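6-carboxyhexanoate--CoA ligase (Aquifex aeolicus, PDB 5TV8) is a ligase of the BioW family, a single-chain alpha-beta enzyme that here holds diphosphomethylphosphonic acid adenosyl ester and pimelic acid. Local coordinates at residues S18-I23 / K34-R39; G114-D119 / G214-V219; L179-D184 / P204-G209. One frame throughout, in Å; residues are numbered along the deposited sequence.

Contact 1 of 3, residues S18-I23 / K34-R39. With APC (diphosphomethylphosphonic acid adenosyl ester), chain C.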
loop_
_atom_site.group_PDB
_atom_site.type_symbol
_atom_site.label_atom_id
_atom_site.label_comp_id
_atom_site.label_asym_id
_atom_site.label_seq_id
_atom_site.Cartn_x
_atom_site.Cartn_y
_atom_site.Cartn_z
ATOM N N SER A 18 11.962 9.085 -1.963
ATOM C CA SER A 18 11.087 8.819 -3.116
ATOM C C SER A 18 11.270 7.403 -3.636
ATOM O O SER A 18 12.358 6.831 -3.531
ATOM C CB SER A 18 11.346 9.806 -4.250
ATOM O OG SER A 18 10.347 9.674 -5.244
ATOM N N GLY A 19 10.201 6.859 -4.207
ATOM C CA GLY A 19 10.165 5.472 -4.658
ATOM C C GLY A 19 8.964 5.231 -5.551
ATOM O O GLY A 19 7.912 5.862 -5.372
ATOM N N ALA A 20 9.120 4.329 -6.525
ATOM C CA ALA A 20 8.035 3.981 -7.447
ATOM C C ALA A 20 8.381 2.767 -8.285
ATOM O O ALA A 20 9.562 2.443 -8.477
ATOM C CB ALA A 20 7.700 5.166 -8.344
ATOM N N GLU A 21 7.349 2.095 -8.781
ATOM C CA GLU A 21 7.532 1.071 -9.793
ATOM C C GLU A 21 6.569 1.266 -10.945
ATOM O O GLU A 21 5.441 1.719 -10.763
ATOM C CB GLU A 21 7.369 -0.326 -9.203
ATOM C CG GLU A 21 7.540 -1.453 -10.216
ATOM C CD GLU A 21 7.683 -2.818 -9.570
ATOM O OE1 GLU A 21 7.358 -2.966 -8.365
ATOM O OE2 GLU A 21 8.138 -3.750 -10.279
ATOM N N ARG A 22 7.050 0.935 -12.140
ATOM C CA ARG A 22 6.247 0.920 -13.354
ATOM C C ARG A 22 6.569 -0.365 -14.118
ATOM O O ARG A 22 7.736 -0.787 -14.193
ATOM C CB ARG A 22 6.579 2.129 -14.222
ATOM C CG ARG A 22 6.306 3.482 -13.577
ATOM C CD ARG A 22 4.819 3.766 -13.469
ATOM N NE ARG A 22 4.604 5.092 -12.901
ATOM C CZ ARG A 22 4.426 5.363 -11.596
ATOM N NH1 ARG A 22 4.415 4.396 -10.673
ATOM N NH2 ARG A 22 4.245 6.622 -11.221
ATOM N N ILE A 23 5.533 -1.001 -14.658
ATOM C CA ILE A 23 5.704 -2.234 -15.419
ATOM C C ILE A 23 5.127 -1.985 -16.803
ATOM O O ILE A 23 3.915 -1.856 -16.948
ATOM C CB ILE A 23 5.005 -3.437 -14.752
ATOM C CG1 ILE A 23 5.290 -3.480 -13.236
ATOM C CG2 ILE A 23 5.462 -4.738 -15.382
ATOM C CD1 ILE A 23 4.729 -4.704 -12.558
ATOM N N LYS A 34 11.930 7.895 -17.738
ATOM C CA LYS A 34 11.886 9.359 -17.738
ATOM C C LYS A 34 11.026 9.898 -16.615
ATOM O O LYS A 34 11.423 10.852 -15.961
ATOM C CB LYS A 34 11.435 9.913 -19.089
ATOM C CG LYS A 34 12.572 9.994 -20.102
ATOM C CD LYS A 34 12.067 10.041 -21.544
ATOM C CE LYS A 34 11.716 11.454 -21.966
ATOM N NZ LYS A 34 11.029 11.405 -23.284
ATOM N N GLU A 35 9.864 9.280 -16.393
ATOM C CA GLU A 35 8.968 9.673 -15.311
ATOM C C GLU A 35 9.671 9.527 -13.969
ATOM O O GLU A 35 9.780 10.490 -13.215
ATOM C CB GLU A 35 7.668 8.852 -15.320
ATOM C CG GLU A 35 6.598 9.405 -14.395
ATOM C CD GLU A 35 5.573 8.378 -13.918
ATOM O OE1 GLU A 35 5.584 7.221 -14.395
ATOM O OE2 GLU A 35 4.739 8.742 -13.046
ATOM N N LEU A 36 10.171 8.330 -13.688
ATOM C CA LEU A 36 10.711 8.043 -12.370
ATOM C C LEU A 36 11.993 8.817 -12.048
ATOM O O LEU A 36 12.230 9.207 -10.893
ATOM C CB LEU A 36 10.896 6.539 -12.194
ATOM C CG LEU A 36 9.670 5.644 -12.451
ATOM C CD1 LEU A 36 9.912 4.265 -11.872
ATOM C CD2 LEU A 36 8.379 6.199 -11.883
ATOM N N LEU A 37 12.805 9.062 -13.071
ATOM C CA LEU A 37 13.998 9.876 -12.909
ATOM C C LEU A 37 13.583 11.255 -12.426
ATOM O O LEU A 37 14.246 11.852 -11.577
ATOM C CB LEU A 37 14.769 10.003 -14.224
ATOM C CG LEU A 37 16.032 10.882 -14.223
ATOM C CD1 LEU A 37 17.190 10.180 -13.542
ATOM C CD2 LEU A 37 16.434 11.255 -15.634
ATOM N N ASN A 38 12.475 11.755 -12.963
ATOM C CA ASN A 38 12.035 13.108 -12.662
ATOM C C ASN A 38 11.289 13.216 -11.339
ATOM O O ASN A 38 11.006 14.319 -10.863
ATOM C CB ASN A 38 11.145 13.626 -13.787
ATOM C CG ASN A 38 10.911 15.130 -13.708
ATOM O OD1 ASN A 38 11.857 15.922 -13.663
ATOM N ND2 ASN A 38 9.647 15.529 -13.702
ATOM N N ARG A 39 10.976 12.069 -10.755
ATOM C CA ARG A 39 9.944 11.994 -9.729
ATOM C C ARG A 39 10.280 12.726 -8.426
ATOM O O ARG A 39 9.468 13.530 -7.973
ATOM C CB ARG A 39 9.528 10.546 -9.477
ATOM C CG ARG A 39 8.380 10.401 -8.501
ATOM C CD ARG A 39 8.225 8.952 -8.088
ATOM N NE ARG A 39 7.396 8.794 -6.895
ATOM C CZ ARG A 39 6.067 8.868 -6.900
ATOM N NH1 ARG A 39 5.408 9.117 -8.036
ATOM N NH2 ARG A 39 5.397 8.703 -5.766
HETATM P PG APC C . 7.543 6.080 -1.328
HETATM O O1G APC C . 6.233 6.298 -2.050
HETATM O O2G APC C . 8.423 7.311 -1.299
HETATM O O3G APC C . 8.247 4.794 -1.718
HETATM P PB APC C . 5.940 6.699 0.889
HETATM O O1B APC C . 6.078 6.743 2.493
HETATM O O2B APC C . 5.893 8.083 0.352
HETATM O O3B APC C . 7.143 5.858 0.225
HETATM P PA APC C . 3.307 5.795 1.861
HETATM O O1A APC C . 2.084 5.194 1.303
HETATM O O2A APC C . 3.055 7.254 2.499
HETATM C C3A APC C . 4.420 5.843 0.446
HETATM O "O5'" APC C . 3.892 4.857 3.023
HETATM C "C5'" APC C . 3.154 4.776 4.237
HETATM C "C4'" APC C . 3.422 3.446 4.916
HETATM O "O4'" APC C . 3.053 2.358 4.068
HETATM C "C3'" APC C . 4.895 3.269 5.238
HETATM O "O3'" APC C . 5.158 3.720 6.570
HETATM C "C2'" APC C . 5.119 1.787 5.082
HETATM O "O2'" APC C . 4.865 1.169 6.341
HETATM C "C1'" APC C . 4.017 1.308 4.165
HETATM N N9 APC C . 4.479 1.009 2.787
HETATM C C8 APC C . 4.934 1.907 1.875
HETATM N N7 APC C . 5.247 1.304 0.700
HETATM C C5 APC C . 4.969 -0.016 0.848
HETATM C C6 APC C . 5.057 -1.232 -0.004
HETATM N N6 APC C . 5.512 -1.164 -1.283
HETATM N N1 APC C . 4.670 -2.412 0.538
HETATM C C2 APC C . 4.222 -2.500 1.813
HETATM N N3 APC C . 4.119 -1.442 2.645
HETATM C C4 APC C . 4.467 -0.201 2.226
#
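Ala20 faces Leu36 where strand 18-23 and helix 34-38 run almost exactly antiparallel, at 173°, their axes 9.2 Å apart at closest approach. Side chains from both elements fill the space between; along the strand, alternation sends Ser18, Ala20 and Arg22 toward the helix, whereas Glu21 turns to the other face, where its carboxylate bonds Ser5 and the backbone N of His138. Ala20 and Leu36 have the nearest CA atoms, and Ala20 CB touches Leu36 CD2 at 3.7 Å and Arg39 CD at 3.8 Å. This is how a helix is laid on an antiparallel sheet. Strands 3-12 and 15-25 form a hairpin, helix 29-38 returns across one face, and Leu36 and Arg39 also rest on Met8 of the central strand. On the opposite face, Gly19 N lies 3.4 Å from O2G of diphosphomethylphosphonic acid adenosyl ester. The polar part of the interface belongs to Arg22, whose chain bends at chi2 (-72°) and folds its guanidinium over Leu36 CD2, 4.0 Å from the plane. Arg22 then grips Glu35 side-on, NE to OE1 at 2.8 Å and, more nearly straight, NH2 to OE2 at 2.8 Å. Both carboxylate oxygens are met on their syn sides, but the two flat groups are twisted 48° apart. The remaining nitrogen, NH1, donates to Glu21 O, so three bonds fix the rotation of the group. Arg39, extended from CG to NE, passes Ala20 CB with one guanidinium face and brings NH1 to 4.2 Å from Arg22 NH2, a proximity that Glu35 probably eases.

Contact 2 of 3, residues G114-D119 / G214-V219. With APC (diphosphomethylphosphonic acid adenosyl ester), chain C.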
loop_
_atom_site.group_PDB
_atom_site.type_symbol
_atom_site.label_atom_id
_atom_site.label_comp_id
_atom_site.label_asym_id
_atom_site.label_seq_id
_atom_site.Cartn_x
_atom_site.Cartn_y
_atom_site.Cartn_z
ATOM N N GLY A 114 7.985 -1.224 5.158
ATOM C CA GLY A 114 7.028 -2.205 4.636
ATOM C C GLY A 114 5.846 -2.363 5.579
ATOM O O GLY A 114 5.527 -1.444 6.320
ATOM N N ALA A 115 5.208 -3.531 5.567
ATOM C CA ALA A 115 3.967 -3.739 6.296
ATOM C C ALA A 115 4.109 -4.762 7.395
ATOM O O ALA A 115 4.930 -5.680 7.291
ATOM C CB ALA A 115 2.858 -4.162 5.352
ATOM N N VAL A 116 3.318 -4.577 8.458
ATOM C CA VAL A 116 3.107 -5.590 9.480
ATOM C C VAL A 116 2.262 -6.693 8.856
ATOM O O VAL A 116 1.287 -6.406 8.151
ATOM C CB VAL A 116 2.307 -5.018 10.682
ATOM C CG1 VAL A 116 1.941 -6.110 11.685
ATOM C CG2 VAL A 116 3.050 -3.868 11.364
ATOM N N LEU A 117 2.625 -7.949 9.104
ATOM C CA LEU A 117 1.763 -9.072 8.762
ATOM C C LEU A 117 1.135 -9.583 10.031
ATOM O O LEU A 117 1.773 -10.290 10.794
ATOM C CB LEU A 117 2.556 -10.184 8.086
ATOM C CG LEU A 117 3.344 -9.756 6.845
ATOM C CD1 LEU A 117 4.064 -10.940 6.227
ATOM C CD2 LEU A 117 2.435 -9.092 5.831
ATOM N N MET A 118 -0.116 -9.225 10.262
ATOM C CA MET A 118 -0.787 -9.612 11.484
ATOM C C MET A 118 -1.639 -10.848 11.297
ATOM O O MET A 118 -2.430 -10.938 10.356
ATOM C CB MET A 118 -1.648 -8.464 12.008
ATOM C CG MET A 118 -2.313 -8.741 13.347
ATOM S SD MET A 118 -3.071 -7.264 14.030
ATOM C CE MET A 118 -1.649 -6.463 14.773
ATOM N N ASP A 119 -1.473 -11.789 12.218
ATOM C CA ASP A 119 -2.283 -12.994 12.284
ATOM C C ASP A 119 -3.736 -12.612 12.623
ATOM O O ASP A 119 -3.976 -12.046 13.685
ATOM C CB ASP A 119 -1.658 -13.897 13.362
ATOM C CG ASP A 119 -2.387 -15.204 13.548
ATOM O OD1 ASP A 119 -3.623 -15.197 13.667
ATOM O OD2 ASP A 119 -1.715 -16.245 13.623
ATOM N N GLY A 214 1.614 3.830 8.290
ATOM C CA GLY A 214 1.937 2.442 8.088
ATOM C C GLY A 214 0.863 1.618 7.430
ATOM O O GLY A 214 -0.172 2.137 7.002
ATOM N N ARG A 215 1.139 0.320 7.349
ATOM C CA ARG A 215 0.239 -0.659 6.776
ATOM C C ARG A 215 0.258 -1.899 7.637
ATOM O O ARG A 215 1.324 -2.323 8.125
ATOM C CB ARG A 215 0.663 -1.030 5.344
ATOM C CG ARG A 215 0.163 -0.054 4.309
ATOM C CD ARG A 215 0.630 -0.408 2.914
ATOM N NE ARG A 215 0.947 0.808 2.170
ATOM C CZ ARG A 215 0.077 1.499 1.445
ATOM N NH1 ARG A 215 -1.180 1.106 1.346
ATOM N NH2 ARG A 215 0.465 2.591 0.825
ATOM N N VAL A 216 -0.926 -2.473 7.813
ATOM C CA VAL A 216 -1.076 -3.768 8.442
ATOM C C VAL A 216 -1.904 -4.642 7.501
ATOM O O VAL A 216 -2.971 -4.227 7.026
ATOM C CB VAL A 216 -1.731 -3.665 9.852
ATOM C CG1 VAL A 216 -1.932 -5.046 10.470
ATOM C CG2 VAL A 216 -0.874 -2.784 10.766
ATOM N N TYR A 217 -1.371 -5.837 7.228
ATOM C CA TYR A 217 -2.010 -6.837 6.405
ATOM C C TYR A 217 -2.516 -7.912 7.332
ATOM O O TYR A 217 -1.740 -8.523 8.067
ATOM C CB TYR A 217 -1.019 -7.458 5.405
ATOM C CG TYR A 217 -0.430 -6.507 4.387
ATOM C CD1 TYR A 217 -0.960 -5.238 4.204
ATOM C CD2 TYR A 217 0.642 -6.896 3.577
ATOM C CE1 TYR A 217 -0.441 -4.363 3.257
ATOM C CE2 TYR A 217 1.178 -6.024 2.625
ATOM C CZ TYR A 217 0.624 -4.754 2.474
ATOM O OH TYR A 217 1.113 -3.865 1.548
ATOM N N PHE A 218 -3.818 -8.144 7.287
ATOM C CA PHE A 218 -4.446 -9.155 8.109
ATOM C C PHE A 218 -4.460 -10.462 7.348
ATOM O O PHE A 218 -5.248 -10.656 6.429
ATOM C CB PHE A 218 -5.861 -8.720 8.495
ATOM C CG PHE A 218 -5.893 -7.525 9.400
ATOM C CD1 PHE A 218 -5.704 -7.671 10.769
ATOM C CD2 PHE A 218 -6.107 -6.252 8.884
ATOM C CE1 PHE A 218 -5.721 -6.569 11.613
ATOM C CE2 PHE A 218 -6.131 -5.144 9.726
ATOM C CZ PHE A 218 -5.941 -5.300 11.090
ATOM N N VAL A 219 -3.564 -11.352 7.745
ATOM C CA VAL A 219 -3.344 -12.603 7.048
ATOM C C VAL A 219 -3.569 -13.810 7.953
ATOM O O VAL A 219 -3.348 -13.749 9.174
ATOM C CB VAL A 219 -1.915 -12.655 6.450
ATOM C CG1 VAL A 219 -1.718 -11.549 5.413
ATOM C CG2 VAL A 219 -0.855 -12.566 7.536
HETATM P PG APC C . 7.543 6.080 -1.328
HETATM O O1G APC C . 6.233 6.298 -2.050
HETATM O O2G APC C . 8.423 7.311 -1.299
HETATM O O3G APC C . 8.247 4.794 -1.718
HETATM P PB APC C . 5.940 6.699 0.889
HETATM O O1B APC C . 6.078 6.743 2.493
HETATM O O2B APC C . 5.893 8.083 0.352
HETATM O O3B APC C . 7.143 5.858 0.225
HETATM P PA APC C . 3.307 5.795 1.861
HETATM O O1A APC C . 2.084 5.194 1.303
HETATM O O2A APC C . 3.055 7.254 2.499
HETATM C C3A APC C . 4.420 5.843 0.446
HETATM O "O5'" APC C . 3.892 4.857 3.023
HETATM C "C5'" APC C . 3.154 4.776 4.237
HETATM C "C4'" APC C . 3.422 3.446 4.916
HETATM O "O4'" APC C . 3.053 2.358 4.068
HETATM C "C3'" APC C . 4.895 3.269 5.238
HETATM O "O3'" APC C . 5.158 3.720 6.570
HETATM C "C2'" APC C . 5.119 1.787 5.082
HETATM O "O2'" APC C . 4.865 1.169 6.341
HETATM C "C1'" APC C . 4.017 1.308 4.165
HETATM N N9 APC C . 4.479 1.009 2.787
HETATM C C8 APC C . 4.934 1.907 1.875
HETATM N N7 APC C . 5.247 1.304 0.700
HETATM C C5 APC C . 4.969 -0.016 0.848
HETATM C C6 APC C . 5.057 -1.232 -0.004
HETATM N N6 APC C . 5.512 -1.164 -1.283
HETATM N N1 APC C . 4.670 -2.412 0.538
HETATM C C2 APC C . 4.222 -2.500 1.813
HETATM N N3 APC C . 4.119 -1.442 2.645
HETATM C C4 APC C . 4.467 -0.201 2.226
HETATM O O HOH W 1 3.836 -0.212 8.667
#
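Val116 bonds strand 214-219 through both its N and its O: N donates to Arg215 O at 3.0 Å, and O accepts from Tyr217 N at 2.9 Å. Met118 repeats this parallel pattern, N to Tyr217 O at 2.8 Å and O from Val219 N at 2.9 Å. Leu117 N points away from strand 214-219 and is satisfied by Glu127 OE1. At the start of both segments a water accepts from Arg215 N and donates to Gly114 O and to O2' of diphosphomethylphosphonic acid adenosyl ester; that hydroxyl itself donates to Gly114 O at 2.7 Å. Arg215 bonds the ligand weakly through NE to O4', at 3.2 Å, and NH2 to O1A, while NH1 is held by a salt bridge to Glu178. Tyr217 OH is bonded to Thr136 OG1, and its ring lies flat beneath Ala115 CB, 3.7 Å from the centroid, a CH-pi contact. On the sheet face of Val116 and Val216, Met118 SD meets Phe218 CE1 obliquely at 3.7 Å, a Met-aromatic contact. With helix 91-103 against Met118 and Phe218, and helix 224-233 against Leu117 and Val219, this is a parallel pair within a helix-sandwiched mixed sheet, carrying a nucleoside site at its leading end.

Contact 3 of 3, residues L179-D184 / P204-G209. With APC (diphosphomethylphosphonic acid adenosyl ester), chain C; PML (pimelic acid), chain E.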
loop_
_atom_site.group_PDB
_atom_site.type_symbol
_atom_site.label_atom_id
_atom_site.label_comp_id
_atom_site.label_asym_id
_atom_site.label_seq_id
_atom_site.Cartn_x
_atom_site.Cartn_y
_atom_site.Cartn_z
ATOM N N LEU A 179 -5.190 -2.354 6.827
ATOM C CA LEU A 179 -5.325 -1.025 7.423
ATOM C C LEU A 179 -4.105 -0.225 7.036
ATOM O O LEU A 179 -2.973 -0.704 7.163
ATOM C CB LEU A 179 -5.432 -1.089 8.946
ATOM C CG LEU A 179 -5.280 0.225 9.731
ATOM C CD1 LEU A 179 -6.449 1.168 9.480
ATOM C CD2 LEU A 179 -5.131 -0.046 11.226
ATOM N N CYS A 180 -4.331 1.007 6.584
ATOM C CA CYS A 180 -3.251 1.845 6.112
ATOM C C CYS A 180 -3.548 3.311 6.311
ATOM O O CYS A 180 -4.674 3.768 6.118
ATOM C CB CYS A 180 -3.020 1.601 4.609
ATOM S SG CYS A 180 -1.956 2.854 3.854
ATOM N N TRP A 181 -2.525 4.063 6.679
ATOM C CA TRP A 181 -2.556 5.503 6.468
ATOM C C TRP A 181 -1.156 6.006 6.167
ATOM O O TRP A 181 -0.172 5.398 6.593
ATOM C CB TRP A 181 -3.242 6.258 7.615
ATOM C CG TRP A 181 -2.577 6.249 8.994
ATOM C CD1 TRP A 181 -1.455 6.932 9.371
ATOM C CD2 TRP A 181 -3.059 5.587 10.176
ATOM N NE1 TRP A 181 -1.182 6.708 10.703
ATOM C CE2 TRP A 181 -2.158 5.897 11.227
ATOM C CE3 TRP A 181 -4.163 4.766 10.452
ATOM C CZ2 TRP A 181 -2.322 5.402 12.537
ATOM C CZ3 TRP A 181 -4.322 4.264 11.759
ATOM C CH2 TRP A 181 -3.405 4.591 12.780
ATOM N N SER A 182 -1.076 7.080 5.387
ATOM C CA SER A 182 0.205 7.641 4.930
ATOM C C SER A 182 1.114 8.068 6.088
ATOM O O SER A 182 0.662 8.264 7.213
ATOM C CB SER A 182 -0.046 8.832 4.010
ATOM O OG SER A 182 1.158 9.281 3.421
ATOM N N ASP A 183 2.402 8.188 5.813
ATOM C CA ASP A 183 3.295 8.727 6.814
ATOM C C ASP A 183 3.641 10.202 6.541
ATOM O O ASP A 183 4.147 10.901 7.421
ATOM C CB ASP A 183 4.525 7.827 7.042
ATOM C CG ASP A 183 5.190 7.375 5.755
ATOM O OD1 ASP A 183 4.776 7.810 4.656
ATOM O OD2 ASP A 183 6.139 6.571 5.853
ATOM N N ASP A 184 3.330 10.676 5.334
ATOM C CA ASP A 184 3.414 12.096 5.034
ATOM C C ASP A 184 2.556 12.872 6.047
ATOM O O ASP A 184 1.359 12.630 6.161
ATOM C CB ASP A 184 2.961 12.362 3.598
ATOM C CG ASP A 184 2.774 13.843 3.303
ATOM O OD1 ASP A 184 3.661 14.665 3.613
ATOM O OD2 ASP A 184 1.728 14.203 2.757
ATOM N N PRO A 204 -10.333 12.058 9.182
ATOM C CA PRO A 204 -8.880 12.014 9.163
ATOM C C PRO A 204 -8.340 10.884 10.044
ATOM O O PRO A 204 -8.675 10.834 11.235
ATOM C CB PRO A 204 -8.512 13.375 9.739
ATOM C CG PRO A 204 -9.630 13.681 10.710
ATOM C CD PRO A 204 -10.820 12.822 10.346
ATOM N N LEU A 205 -7.529 9.982 9.483
ATOM C CA LEU A 205 -7.051 8.817 10.268
ATOM C C LEU A 205 -5.867 9.098 11.183
ATOM O O LEU A 205 -5.416 8.212 11.915
ATOM C CB LEU A 205 -6.770 7.582 9.399
ATOM C CG LEU A 205 -7.915 6.599 9.131
ATOM C CD1 LEU A 205 -7.380 5.462 8.280
ATOM C CD2 LEU A 205 -8.555 6.038 10.393
ATOM N N LYS A 206 -5.367 10.327 11.127
ATOM C CA LYS A 206 -4.322 10.792 12.035
ATOM C C LYS A 206 -4.398 12.305 12.164
ATOM O O LYS A 206 -5.037 12.970 11.346
ATOM C CB LYS A 206 -2.935 10.386 11.532
ATOM C CG LYS A 206 -2.543 10.931 10.156
ATOM C CD LYS A 206 -1.060 10.665 9.919
ATOM C CE LYS A 206 -0.556 11.285 8.634
ATOM N NZ LYS A 206 0.900 11.020 8.474
ATOM N N GLU A 207 -3.734 12.844 13.182
ATOM C CA GLU A 207 -3.695 14.279 13.392
ATOM C C GLU A 207 -2.772 14.920 12.364
ATOM O O GLU A 207 -1.833 14.282 11.886
ATOM C CB GLU A 207 -3.241 14.605 14.814
ATOM C CG GLU A 207 -3.854 15.895 15.347
ATOM C CD GLU A 207 -3.339 16.284 16.721
ATOM O OE1 GLU A 207 -3.542 17.460 17.123
ATOM O OE2 GLU A 207 -2.732 15.416 17.394
ATOM N N LYS A 208 -3.051 16.167 12.004
ATOM C CA LYS A 208 -2.248 16.862 11.003
ATOM C C LYS A 208 -0.857 17.164 11.575
ATOM O O LYS A 208 -0.729 17.652 12.696
ATOM C CB LYS A 208 -2.961 18.139 10.544
ATOM C CG LYS A 208 -2.570 18.626 9.158
ATOM C CD LYS A 208 -3.802 18.846 8.282
ATOM C CE LYS A 208 -3.402 19.239 6.861
ATOM N NZ LYS A 208 -4.393 18.825 5.823
ATOM N N GLY A 209 0.181 16.832 10.813
ATOM C CA GLY A 209 1.556 17.084 11.235
ATOM C C GLY A 209 2.230 15.911 11.927
ATOM O O GLY A 209 3.431 15.945 12.195
HETATM P PG APC C . 7.543 6.080 -1.328
HETATM O O1G APC C . 6.233 6.298 -2.050
HETATM O O2G APC C . 8.423 7.311 -1.299
HETATM O O3G APC C . 8.247 4.794 -1.718
HETATM P PB APC C . 5.940 6.699 0.889
HETATM O O1B APC C . 6.078 6.743 2.493
HETATM O O2B APC C . 5.893 8.083 0.352
HETATM O O3B APC C . 7.143 5.858 0.225
HETATM P PA APC C . 3.307 5.795 1.861
HETATM O O1A APC C . 2.084 5.194 1.303
HETATM O O2A APC C . 3.055 7.254 2.499
HETATM C C3A APC C . 4.420 5.843 0.446
HETATM O "O5'" APC C . 3.892 4.857 3.023
HETATM C "C5'" APC C . 3.154 4.776 4.237
HETATM C "C4'" APC C . 3.422 3.446 4.916
HETATM O "O4'" APC C . 3.053 2.358 4.068
HETATM C "C3'" APC C . 4.895 3.269 5.238
HETATM O "O3'" APC C . 5.158 3.720 6.570
HETATM C "C2'" APC C . 5.119 1.787 5.082
HETATM O "O2'" APC C . 4.865 1.169 6.341
HETATM C "C1'" APC C . 4.017 1.308 4.165
HETATM N N9 APC C . 4.479 1.009 2.787
HETATM C C8 APC C . 4.934 1.907 1.875
HETATM N N7 APC C . 5.247 1.304 0.700
HETATM C C5 APC C . 4.969 -0.016 0.848
HETATM C C6 APC C . 5.057 -1.232 -0.004
HETATM N N6 APC C . 5.512 -1.164 -1.283
HETATM N N1 APC C . 4.670 -2.412 0.538
HETATM C C2 APC C . 4.222 -2.500 1.813
HETATM N N3 APC C . 4.119 -1.442 2.645
HETATM C C4 APC C . 4.467 -0.201 2.226
HETATM C C1 PML E . -0.625 6.475 1.534
HETATM O O11 PML E . -0.441 7.583 0.965
HETATM O O12 PML E . 0.293 5.800 2.006
HETATM C C2 PML E . -1.982 5.859 1.696
HETATM C C3 PML E . -3.048 6.923 1.793
HETATM C C4 PML E . -4.266 6.351 1.110
HETATM C C5 PML E . -4.695 7.292 0.012
HETATM C C6 PML E . -6.016 7.905 0.451
HETATM C C7 PML E . -6.919 7.962 -0.753
HETATM O O71 PML E . -7.404 6.889 -1.133
HETATM O O72 PML E . -7.141 9.054 -1.314
#
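An ST turn at Ser182, where strand 177-181 runs out into the ligand site, is tied to the loop 204-209 through Lys206. The ammonium of Lys206 donates to two carbonyls of the turn, NZ to Ser182 O at 3.0 Å and NZ to Asp184 O at 2.9 Å, and to Asp210 O as well. It approaches the two from above their carbonyl planes, by 50° and 67°, away from the lone pairs. Lys206 gets there because its CG lies between backbone N and carbonyl carbon (chi1 60°) and the chain then extends straight past the indole, CD meeting Trp181 CD1 at 3.8 Å. Leu205 O stands over the centre of the same indole face and takes its hydrogen bond from Arg77 NE. Leu205 CD1 packs on Trp181 CE3 at 3.9 Å, while Trp181 NE1 is satisfied by Leu212 O. Within the turn, Ser182 OG accepts from Asp184 N at 3.2 Å and donates to O2A of diphosphomethylphosphonic acid adenosyl ester at 2.9 Å. Asp183 OD2 receives the ligand O3' hydroxyl at 3.1 Å, and a magnesium ion lies close to this side chain. Cys180 SG packs on C2 of pimelic acid at 3.7 Å. Lys206 is therefore second shell, bonding the backbone of a turn whose side chains bond the alpha-phosphoryl oxygen O2A and the ribose O3', an example of a ligand site built where a strand ends.

How the contacts relate
All three contacts touch the same ligand, contact 1 from one sheet and contacts 2 and 3 from another. Contact 1, partly buried, belongs to the three-stranded antiparallel sheet and stands apart, with no atom nearer than about 10 Å to either of the others; it relies on a side-chain salt bridge between strand and helix. Contacts 2 and 3 are buried and share the mixed sheet: strands 214-219 and 177-181 are neighbours, probably joined by Val216 N to Leu179 O at 2.8 Å. Contact 3 is also nested in the loop that contact 2 closes. Within the sheet, backbone bonds prevail; at its end, across contact 3, the bonds come instead from a lysine side chain to turn carbonyls.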